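Local coordinates for periplasmic binding protein/LacI transcriptional regulator (Clostridium phytofermentans, PDB 3BRS) that probably binds a sugar in the cleft between its two domains and delivers it to a membrane transporter, as periplasmic binding proteins of this family do, at residues A[5-15]-A[37-48]; A[87-97]-A[103-111]. All coordinates share one frame; numbering follows the deposited sequence.

Interaction 1: A[5-15]-A[37-48]; sequences QYYMICIPKVL and EIKLEFMAPEKE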
loop_
_atom_site.group_PDB
_atom_site.type_symbol
_atom_site.label_atom_id
_atom_site.label_comp_id
_atom_site.label_asym_id
_atom_site.label_seq_id
_atom_site.Cartn_x
_atom_site.Cartn_y
_atom_site.Cartn_z
ATOM N N GLN A 5 22.410 -22.719 -0.893
ATOM C CA GLN A 5 21.107 -22.016 -0.652
ATOM C C GLN A 5 21.152 -20.591 -1.154
ATOM O O GLN A 5 22.137 -19.857 -0.919
ATOM C CB GLN A 5 20.797 -21.937 0.826
ATOM C CG GLN A 5 19.818 -22.968 1.361
ATOM C CD GLN A 5 19.322 -22.531 2.748
ATOM O OE1 GLN A 5 18.444 -23.160 3.360
ATOM N NE2 GLN A 5 19.889 -21.420 3.239
ATOM N N TYR A 6 20.068 -20.202 -1.821
ATOM C CA TYR A 6 19.851 -18.822 -2.229
ATOM C C TYR A 6 19.645 -17.902 -1.039
ATOM O O TYR A 6 18.924 -18.261 -0.098
ATOM C CB TYR A 6 18.665 -18.801 -3.155
ATOM C CG TYR A 6 18.962 -19.424 -4.528
ATOM C CD1 TYR A 6 18.220 -20.511 -4.992
ATOM C CD2 TYR A 6 19.981 -18.909 -5.360
ATOM C CE1 TYR A 6 18.479 -21.099 -6.238
ATOM C CE2 TYR A 6 20.254 -19.502 -6.631
ATOM C CZ TYR A 6 19.481 -20.582 -7.052
ATOM O OH TYR A 6 19.695 -21.159 -8.295
ATOM N N TYR A 7 20.304 -16.725 -1.090
ATOM C CA TYR A 7 20.194 -15.692 -0.053
ATOM C C TYR A 7 19.425 -14.447 -0.625
ATOM O O TYR A 7 19.886 -13.790 -1.563
ATOM C CB TYR A 7 21.588 -15.362 0.535
ATOM C CG TYR A 7 21.711 -14.276 1.575
ATOM C CD1 TYR A 7 22.911 -13.447 1.596
ATOM C CD2 TYR A 7 20.679 -14.037 2.535
ATOM C CE1 TYR A 7 23.056 -12.393 2.484
ATOM C CE2 TYR A 7 20.804 -12.972 3.484
ATOM C CZ TYR A 7 22.016 -12.154 3.445
ATOM O OH TYR A 7 22.190 -11.129 4.354
ATOM N N MET A 8 18.261 -14.171 -0.028
ATOM C CA MET A 8 17.321 -13.107 -0.447
ATOM C C MET A 8 17.090 -12.138 0.711
ATOM O O MET A 8 17.016 -12.531 1.858
ATOM C CB MET A 8 15.960 -13.682 -0.862
ATOM C CG MET A 8 15.960 -14.714 -2.035
ATOM S SD MET A 8 14.353 -14.815 -2.941
ATOM C CE MET A 8 14.831 -16.109 -4.062
ATOM N N ILE A 9 17.061 -10.841 0.442
ATOM C CA ILE A 9 16.781 -9.915 1.576
ATOM C C ILE A 9 15.542 -9.152 1.215
ATOM O O ILE A 9 15.497 -8.557 0.140
ATOM C CB ILE A 9 17.976 -8.954 1.804
ATOM C CG1 ILE A 9 19.183 -9.730 2.368
ATOM C CG2 ILE A 9 17.545 -7.740 2.775
ATOM C CD1 ILE A 9 20.534 -8.773 2.434
ATOM N N CYS A 10 14.527 -9.205 2.087
ATOM C CA CYS A 10 13.268 -8.468 1.853
ATOM C C CYS A 10 13.281 -7.105 2.560
ATOM O O CYS A 10 13.643 -7.044 3.765
ATOM C CB CYS A 10 12.073 -9.322 2.367
ATOM S SG CYS A 10 10.571 -8.368 2.048
ATOM N N ILE A 11 12.903 -6.030 1.867
ATOM C CA ILE A 11 12.959 -4.680 2.459
ATOM C C ILE A 11 11.617 -4.085 2.334
ATOM O O ILE A 11 11.339 -3.444 1.336
ATOM C CB ILE A 11 14.017 -3.747 1.828
ATOM C CG1 ILE A 11 15.387 -4.450 1.729
ATOM C CG2 ILE A 11 14.055 -2.353 2.506
ATOM C CD1 ILE A 11 16.495 -3.564 1.033
ATOM N N PRO A 12 10.727 -4.384 3.284
ATOM C CA PRO A 12 9.388 -3.744 3.233
ATOM C C PRO A 12 9.473 -2.229 3.528
ATOM O O PRO A 12 10.561 -1.699 3.735
ATOM C CB PRO A 12 8.590 -4.467 4.290
ATOM C CG PRO A 12 9.471 -5.653 4.791
ATOM C CD PRO A 12 10.891 -5.272 4.440
ATOM N N LYS A 13 8.363 -1.494 3.448
ATOM C CA LYS A 13 8.397 -0.067 3.769
ATOM C C LYS A 13 8.498 0.087 5.269
ATOM O O LYS A 13 9.140 1.062 5.713
ATOM C CB LYS A 13 7.106 0.605 3.347
ATOM C CG LYS A 13 6.942 0.676 1.803
ATOM C CD LYS A 13 5.693 1.494 1.563
ATOM C CE LYS A 13 5.451 1.785 0.092
ATOM N NZ LYS A 13 3.964 2.036 -0.087
ATOM N N VAL A 14 7.832 -0.830 6.013
ATOM C CA VAL A 14 7.975 -1.034 7.468
ATOM C C VAL A 14 7.750 -2.499 7.857
ATOM O O VAL A 14 7.051 -3.225 7.161
ATOM C CB VAL A 14 6.864 -0.318 8.386
ATOM C CG1 VAL A 14 6.985 1.201 8.436
ATOM C CG2 VAL A 14 5.501 -0.755 7.945
ATOM N N LEU A 15 8.251 -2.869 9.031
ATOM C CA LEU A 15 7.862 -4.111 9.702
ATOM C C LEU A 15 7.050 -3.744 10.937
ATOM O O LEU A 15 7.577 -3.765 12.013
ATOM C CB LEU A 15 9.118 -4.908 10.119
ATOM C CG LEU A 15 9.870 -5.659 9.003
ATOM C CD1 LEU A 15 11.341 -5.514 9.220
ATOM C CD2 LEU A 15 9.439 -7.129 8.972
ATOM N N GLU A 37 13.310 -23.642 0.672
ATOM C CA GLU A 37 14.615 -23.736 1.331
ATOM C C GLU A 37 15.506 -22.517 0.982
ATOM O O GLU A 37 16.607 -22.664 0.405
ATOM C CB GLU A 37 15.324 -25.014 0.875
ATOM C CG GLU A 37 14.626 -26.315 1.230
ATOM C CD GLU A 37 15.614 -27.409 1.662
ATOM O OE1 GLU A 37 16.772 -27.458 1.146
ATOM O OE2 GLU A 37 15.218 -28.233 2.522
ATOM N N ILE A 38 15.028 -21.327 1.329
ATOM C CA ILE A 38 15.696 -20.100 0.928
ATOM C C ILE A 38 16.200 -19.444 2.209
ATOM O O ILE A 38 15.525 -19.475 3.220
ATOM C CB ILE A 38 14.723 -19.136 0.092
ATOM C CG1 ILE A 38 14.630 -19.577 -1.380
ATOM C CG2 ILE A 38 15.259 -17.729 0.085
ATOM C CD1 ILE A 38 13.353 -19.286 -2.158
ATOM N N LYS A 39 17.388 -18.857 2.193
ATOM C CA LYS A 39 17.757 -18.026 3.323
ATOM C C LYS A 39 17.176 -16.615 3.115
ATOM O O LYS A 39 17.548 -15.985 2.180
ATOM C CB LYS A 39 19.274 -17.995 3.528
ATOM C CG LYS A 39 19.724 -16.992 4.567
ATOM C CD LYS A 39 21.146 -17.269 5.072
ATOM C CE LYS A 39 21.763 -16.004 5.713
ATOM N NZ LYS A 39 23.221 -15.773 5.335
ATOM N N LEU A 40 16.310 -16.124 4.010
ATOM C CA LEU A 40 15.566 -14.839 3.837
ATOM C C LEU A 40 15.764 -13.969 5.086
ATOM O O LEU A 40 15.402 -14.385 6.203
ATOM C CB LEU A 40 14.060 -15.091 3.703
ATOM C CG LEU A 40 13.115 -14.287 2.765
ATOM C CD1 LEU A 40 11.684 -14.314 3.280
ATOM C CD2 LEU A 40 13.542 -12.857 2.303
ATOM N N GLU A 41 16.348 -12.777 4.906
ATOM C CA GLU A 41 16.367 -11.792 5.988
ATOM C C GLU A 41 15.359 -10.624 5.643
ATOM O O GLU A 41 15.054 -10.394 4.464
ATOM C CB GLU A 41 17.828 -11.325 6.272
ATOM C CG GLU A 41 18.883 -12.427 6.785
ATOM C CD GLU A 41 20.386 -11.918 6.836
ATOM O OE1 GLU A 41 20.737 -10.849 6.203
ATOM O OE2 GLU A 41 21.253 -12.586 7.550
ATOM N N PHE A 42 14.802 -9.937 6.671
ATOM C CA PHE A 42 14.047 -8.655 6.550
ATOM C C PHE A 42 14.768 -7.450 7.170
ATOM O O PHE A 42 15.456 -7.587 8.172
ATOM C CB PHE A 42 12.708 -8.818 7.212
ATOM C CG PHE A 42 11.886 -9.894 6.597
ATOM C CD1 PHE A 42 10.998 -9.591 5.537
ATOM C CD2 PHE A 42 11.996 -11.203 7.010
ATOM C CE1 PHE A 42 10.174 -10.611 4.914
ATOM C CE2 PHE A 42 11.194 -12.234 6.375
ATOM C CZ PHE A 42 10.295 -11.902 5.304
ATOM N N MET A 43 14.690 -6.307 6.528
ATOM C CA MET A 43 15.322 -5.087 6.995
ATOM C C MET A 43 14.245 -4.046 6.647
ATOM O O MET A 43 13.687 -4.164 5.592
ATOM C CB MET A 43 16.624 -4.756 6.194
ATOM C CG MET A 43 17.722 -5.893 6.129
ATOM S SD MET A 43 19.243 -5.358 5.270
ATOM C CE MET A 43 19.993 -3.952 6.071
ATOM N N ALA A 44 13.949 -3.052 7.502
ATOM C CA ALA A 44 12.895 -2.094 7.198
ATOM C C ALA A 44 13.141 -0.951 8.151
ATOM O O ALA A 44 13.715 -1.169 9.248
ATOM C CB ALA A 44 11.458 -2.715 7.413
ATOM N N PRO A 45 12.781 0.279 7.727
ATOM C CA PRO A 45 12.845 1.401 8.706
ATOM C C PRO A 45 11.710 1.235 9.695
ATOM O O PRO A 45 10.887 0.236 9.630
ATOM C CB PRO A 45 12.572 2.611 7.853
ATOM C CG PRO A 45 12.765 2.103 6.387
ATOM C CD PRO A 45 12.334 0.739 6.401
ATOM N N GLU A 46 11.639 2.200 10.584
ATOM C CA GLU A 46 10.602 2.169 11.586
ATOM C C GLU A 46 9.361 2.837 11.152
ATOM O O GLU A 46 8.321 2.570 11.686
ATOM C CB GLU A 46 11.093 2.637 12.974
ATOM C CG GLU A 46 12.152 1.692 13.550
ATOM C CD GLU A 46 12.669 2.186 14.868
ATOM O OE1 GLU A 46 12.999 3.400 14.953
ATOM O OE2 GLU A 46 12.744 1.375 15.816
ATOM N N LYS A 47 9.453 3.645 10.111
ATOM C CA LYS A 47 8.298 4.368 9.562
ATOM C C LYS A 47 8.258 4.217 8.083
ATOM O O LYS A 47 9.280 4.448 7.450
ATOM C CB LYS A 47 8.529 5.849 9.829
ATOM C CG LYS A 47 8.612 6.138 11.315
ATOM C CD LYS A 47 7.798 7.267 11.651
ATOM C CE LYS A 47 8.649 8.426 11.884
ATOM N NZ LYS A 47 8.886 8.423 13.370
ATOM N N GLU A 48 7.058 4.071 7.512
ATOM C CA GLU A 48 6.823 3.993 6.040
ATOM C C GLU A 48 7.436 5.054 5.164
ATOM O O GLU A 48 7.794 4.818 3.944
ATOM C CB GLU A 48 5.345 3.894 5.730
ATOM C CG GLU A 48 4.891 2.460 5.625
ATOM C CD GLU A 48 3.436 2.294 5.153
ATOM O OE1 GLU A 48 2.947 3.133 4.369
ATOM O OE2 GLU A 48 2.780 1.266 5.503
HETATM O O HOH W 1 3.909 4.139 1.786
HETATM O O HOH W 2 10.166 2.922 4.381
#
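Tyr-7 and Lys-39 pair through cation-pi: NZ of Lys-39 stands 4.0 Å from the centroid of the Tyr-7 ring, only 7° off the normal, with CE of the same lysine also over that face. Glu-41 comes to the ring edge instead, its carboxylate turned 86° against the ring, and OE1 accepts a bond from the Tyr-7 hydroxyl, though the modelled separation is implausibly short and its exact length doubtful. CG of Tyr-7 lies anti to the backbone N (chi1 177°), which carries the ring along the sheet face toward both partners. On the opposite face of the sheet from Tyr-7, CB of Cys-10 meets CD1 of Phe-42 at 3.4 Å, the sulfur lying oblique to the ring. Strands 7-11 and 39-42 are the parallel strands of a right-handed beta-alpha-beta crossover through helix 20-36, and the bond from Met-8 N to Lys-39 O (2.9 Å) is nearly straight. Beyond the strands, one water takes a bond from NZ of Lys-13 at 2.8 Å and gives one to OE1 of Glu-48. That carboxylate is also held by Ser-172 and by the indole N-H of Trp-22. Further out, Arg-64 makes a salt bridge to Glu-41, and helix 246-262 packs on Met-8 and Ile-38.

Interaction 2: A[87-97]-A[103-111]; sequences KDAGIKLIVID and DIADITVAT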
loop_
_atom_site.group_PDB
_atom_site.type_symbol
_atom_site.label_atom_id
_atom_site.label_comp_id
_atom_site.label_asym_id
_atom_site.label_seq_id
_atom_site.Cartn_x
_atom_site.Cartn_y
_atom_site.Cartn_z
ATOM N N LYS A 87 21.452 -3.423 -9.321
ATOM C CA LYS A 87 21.729 -4.204 -10.606
ATOM C C LYS A 87 23.212 -4.529 -10.784
ATOM O O LYS A 87 23.631 -5.651 -11.078
ATOM C CB LYS A 87 21.314 -3.374 -11.868
ATOM C CG LYS A 87 19.917 -2.656 -11.860
ATOM C CD LYS A 87 19.915 -1.150 -12.411
ATOM C CE LYS A 87 20.131 -1.019 -13.954
ATOM N NZ LYS A 87 18.872 -1.091 -14.829
ATOM N N ASP A 88 23.987 -3.472 -10.621
ATOM C CA ASP A 88 25.413 -3.431 -10.823
ATOM C C ASP A 88 26.188 -4.101 -9.732
ATOM O O ASP A 88 27.408 -4.231 -9.831
ATOM C CB ASP A 88 25.813 -1.970 -10.861
ATOM C CG ASP A 88 24.923 -1.166 -11.808
ATOM O OD1 ASP A 88 24.982 -1.412 -13.043
ATOM O OD2 ASP A 88 24.131 -0.331 -11.314
ATOM N N ALA A 89 25.507 -4.470 -8.651
ATOM C CA ALA A 89 26.125 -5.290 -7.633
ATOM C C ALA A 89 25.883 -6.718 -8.046
ATOM O O ALA A 89 26.306 -7.643 -7.346
ATOM C CB ALA A 89 25.541 -4.993 -6.193
ATOM N N GLY A 90 25.196 -6.957 -9.150
ATOM C CA GLY A 90 24.966 -8.419 -9.474
ATOM C C GLY A 90 23.787 -9.077 -8.770
ATOM O O GLY A 90 23.589 -10.309 -8.784
ATOM N N ILE A 91 22.965 -8.229 -8.179
ATOM C CA ILE A 91 21.735 -8.663 -7.443
ATOM C C ILE A 91 20.435 -8.461 -8.256
ATOM O O ILE A 91 20.219 -7.411 -8.900
ATOM C CB ILE A 91 21.624 -7.875 -6.069
ATOM C CG1 ILE A 91 22.907 -8.094 -5.250
ATOM C CG2 ILE A 91 20.499 -8.440 -5.250
ATOM C CD1 ILE A 91 23.119 -7.064 -4.141
ATOM N N LYS A 92 19.559 -9.466 -8.191
ATOM C CA LYS A 92 18.222 -9.421 -8.779
ATOM C C LYS A 92 17.311 -8.480 -7.953
ATOM O O LYS A 92 17.333 -8.511 -6.720
ATOM C CB LYS A 92 17.659 -10.870 -8.724
ATOM C CG LYS A 92 18.411 -11.910 -9.556
ATOM C CD LYS A 92 18.078 -11.716 -11.030
ATOM C CE LYS A 92 19.296 -11.477 -11.906
ATOM N NZ LYS A 92 20.045 -12.733 -12.090
ATOM N N LEU A 93 16.513 -7.639 -8.607
ATOM C CA LEU A 93 15.585 -6.814 -7.916
ATOM C C LEU A 93 14.168 -7.275 -8.230
ATOM O O LEU A 93 13.753 -7.194 -9.392
ATOM C CB LEU A 93 15.764 -5.349 -8.322
ATOM C CG LEU A 93 14.829 -4.306 -7.740
ATOM C CD1 LEU A 93 14.764 -4.342 -6.187
ATOM C CD2 LEU A 93 15.316 -2.997 -8.207
ATOM N N ILE A 94 13.427 -7.708 -7.218
ATOM C CA ILE A 94 11.936 -7.800 -7.256
ATOM C C ILE A 94 11.323 -6.611 -6.571
ATOM O O ILE A 94 11.652 -6.282 -5.409
ATOM C CB ILE A 94 11.391 -9.090 -6.518
ATOM C CG1 ILE A 94 12.070 -10.275 -7.028
ATOM C CG2 ILE A 94 9.810 -9.309 -6.619
ATOM C CD1 ILE A 94 12.196 -10.246 -8.486
ATOM N N VAL A 95 10.463 -5.892 -7.271
ATOM C CA VAL A 95 9.693 -4.870 -6.572
ATOM C C VAL A 95 8.376 -5.480 -6.048
ATOM O O VAL A 95 7.692 -6.119 -6.789
ATOM C CB VAL A 95 9.514 -3.648 -7.330
ATOM C CG1 VAL A 95 8.346 -2.860 -6.715
ATOM C CG2 VAL A 95 10.844 -2.807 -7.290
ATOM N N ILE A 96 8.103 -5.351 -4.733
ATOM C CA ILE A 96 6.846 -5.820 -4.175
ATOM C C ILE A 96 5.951 -4.617 -3.664
ATOM O O ILE A 96 6.447 -3.629 -3.108
ATOM C CB ILE A 96 7.136 -6.711 -3.019
ATOM C CG1 ILE A 96 8.193 -6.033 -2.161
ATOM C CG2 ILE A 96 7.446 -8.182 -3.489
ATOM C CD1 ILE A 96 8.207 -6.548 -0.708
ATOM N N ASP A 97 4.646 -4.686 -3.872
ATOM C CA ASP A 97 3.739 -3.608 -3.411
ATOM C C ASP A 97 3.878 -2.255 -4.098
ATOM O O ASP A 97 2.908 -1.817 -4.654
ATOM C CB ASP A 97 3.872 -3.461 -1.901
ATOM C CG ASP A 97 3.016 -2.327 -1.337
ATOM O OD1 ASP A 97 1.822 -2.313 -1.599
ATOM O OD2 ASP A 97 3.515 -1.448 -0.639
ATOM N N ASP A 103 12.613 2.450 -14.379
ATOM C CA ASP A 103 12.236 1.103 -14.763
ATOM C C ASP A 103 13.330 0.094 -14.464
ATOM O O ASP A 103 13.876 -0.525 -15.380
ATOM C CB ASP A 103 11.866 1.025 -16.241
ATOM C CG ASP A 103 11.390 -0.346 -16.618
ATOM O OD1 ASP A 103 10.589 -0.904 -15.820
ATOM O OD2 ASP A 103 11.845 -0.870 -17.667
ATOM N N ILE A 104 13.649 -0.094 -13.182
ATOM C CA ILE A 104 14.726 -1.013 -12.855
ATOM C C ILE A 104 14.343 -2.363 -12.287
ATOM O O ILE A 104 15.233 -3.238 -12.194
ATOM C CB ILE A 104 15.837 -0.328 -12.049
ATOM C CG1 ILE A 104 15.269 0.145 -10.701
ATOM C CG2 ILE A 104 16.517 0.821 -12.905
ATOM C CD1 ILE A 104 16.301 0.554 -9.655
ATOM N N ALA A 105 13.063 -2.596 -11.947
ATOM C CA ALA A 105 12.670 -3.913 -11.408
ATOM C C ALA A 105 12.853 -4.987 -12.406
ATOM O O ALA A 105 12.448 -4.814 -13.546
ATOM C CB ALA A 105 11.203 -3.950 -10.935
ATOM N N ASP A 106 13.373 -6.119 -11.980
ATOM C CA ASP A 106 13.394 -7.334 -12.800
ATOM C C ASP A 106 11.971 -7.909 -12.869
ATOM O O ASP A 106 11.517 -8.256 -13.927
ATOM C CB ASP A 106 14.416 -8.382 -12.312
ATOM C CG ASP A 106 15.846 -7.864 -12.325
ATOM O OD1 ASP A 106 16.253 -7.253 -13.322
ATOM O OD2 ASP A 106 16.570 -8.039 -11.330
ATOM N N ILE A 107 11.274 -7.968 -11.755
ATOM C CA ILE A 107 9.820 -8.206 -11.749
ATOM C C ILE A 107 9.125 -7.317 -10.699
ATOM O O ILE A 107 9.733 -6.958 -9.715
ATOM C CB ILE A 107 9.425 -9.733 -11.752
ATOM C CG1 ILE A 107 7.978 -9.904 -11.304
ATOM C CG2 ILE A 107 10.357 -10.560 -10.936
ATOM C CD1 ILE A 107 7.534 -11.254 -11.190
ATOM N N THR A 108 7.915 -6.843 -10.980
ATOM C CA THR A 108 7.045 -6.177 -9.976
ATOM C C THR A 108 5.806 -7.020 -9.585
ATOM O O THR A 108 5.051 -7.367 -10.453
ATOM C CB THR A 108 6.530 -4.889 -10.554
ATOM O OG1 THR A 108 7.659 -4.015 -10.715
ATOM C CG2 THR A 108 5.462 -4.223 -9.592
ATOM N N VAL A 109 5.610 -7.354 -8.302
ATOM C CA VAL A 109 4.364 -8.020 -7.873
ATOM C C VAL A 109 3.555 -7.031 -7.043
ATOM O O VAL A 109 4.011 -6.629 -5.981
ATOM C CB VAL A 109 4.587 -9.273 -7.060
ATOM C CG1 VAL A 109 3.208 -10.105 -7.004
ATOM C CG2 VAL A 109 5.721 -10.115 -7.721
ATOM N N ALA A 110 2.366 -6.639 -7.500
ATOM C CA ALA A 110 1.604 -5.656 -6.713
ATOM C C ALA A 110 0.163 -5.791 -6.934
ATOM O O ALA A 110 -0.272 -6.494 -7.853
ATOM C CB ALA A 110 2.070 -4.169 -7.120
ATOM N N THR A 111 -0.626 -5.025 -6.204
ATOM C CA THR A 111 -2.056 -4.851 -6.592
ATOM C C THR A 111 -2.114 -3.876 -7.758
ATOM O O THR A 111 -1.264 -2.969 -7.872
ATOM C CB THR A 111 -2.828 -4.247 -5.353
ATOM O OG1 THR A 111 -2.517 -5.061 -4.224
ATOM C CG2 THR A 111 -4.334 -4.218 -5.516
HETATM O O HOH W 3 18.776 -5.621 -11.057
HETATM O O HOH W 4 0.187 -3.219 -3.889
#
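Leu-93 and Ile-104 meet through their branch ends, CD2 of the leucine lying 4.0 Å from CD1 of the isoleucine. CG of Leu-93 is anti to its own nitrogen (chi1 177°), directing the branches to the side where Ile-104 waits; Ile-86 and strand 68-71 also touch this leucine. From another direction, the bent chain of Lys-87 crosses Ile-104 at about a right angle and brings NZ to 3.6 Å from CG2. Val-95, the next large apolar surface, sets CG2 against CB of Ala-105 at 3.8 Å. Its backbone N and O both bond to strand 107-110, N to Ile-107 O at 2.8 Å and O to Val-109 N, as expected for neighbouring parallel strands of a Rossmann-like domain. Strand 92-96 hydrogen-bonds along its other edge to strand 68-71. Before the regular pairing begins, Asp-106 bonds to Leu-93 twice: its N reaches Leu-93 O, and OD2 accepts from Leu-93 N at 2.8 Å, on the anti side and 31° out of the carboxylate plane. A water donates to the same OD2 and to Ile-91 O. The aspartate side chain thus takes the place of a backbone carbonyl, and the nearby ammonium of Lys-92, though not in contact, would probably help stabilise its negative charge.

How the interactions relate
Interactions 1 and 2 belong to one six-stranded parallel sheet, in the order 39-42, 7-11, 68-71, 92-96, 107-110, 269-271, so strand 68-71 separates the two pairs. Their centres are about 14 Å apart. They nevertheless touch: Cys-10 SG packs 4.1 Å from Ile-96 CD1, and Lys-13 NZ forms a long, weak ion pair with Asp-97 OD2 at 3.6 Å. Both of these charged residues follow the C-terminal ends of their strands, the end that in this family usually faces the ligand cleft. Trp-22 touches both, while Ser-172, just after strand 164-169 of the second sheet, bonds to Glu-48, and Gln-244, in the crossing from strand 240-243 to helix 246-262, bonds to Thr-111. This is consistent with a sugar site nearby.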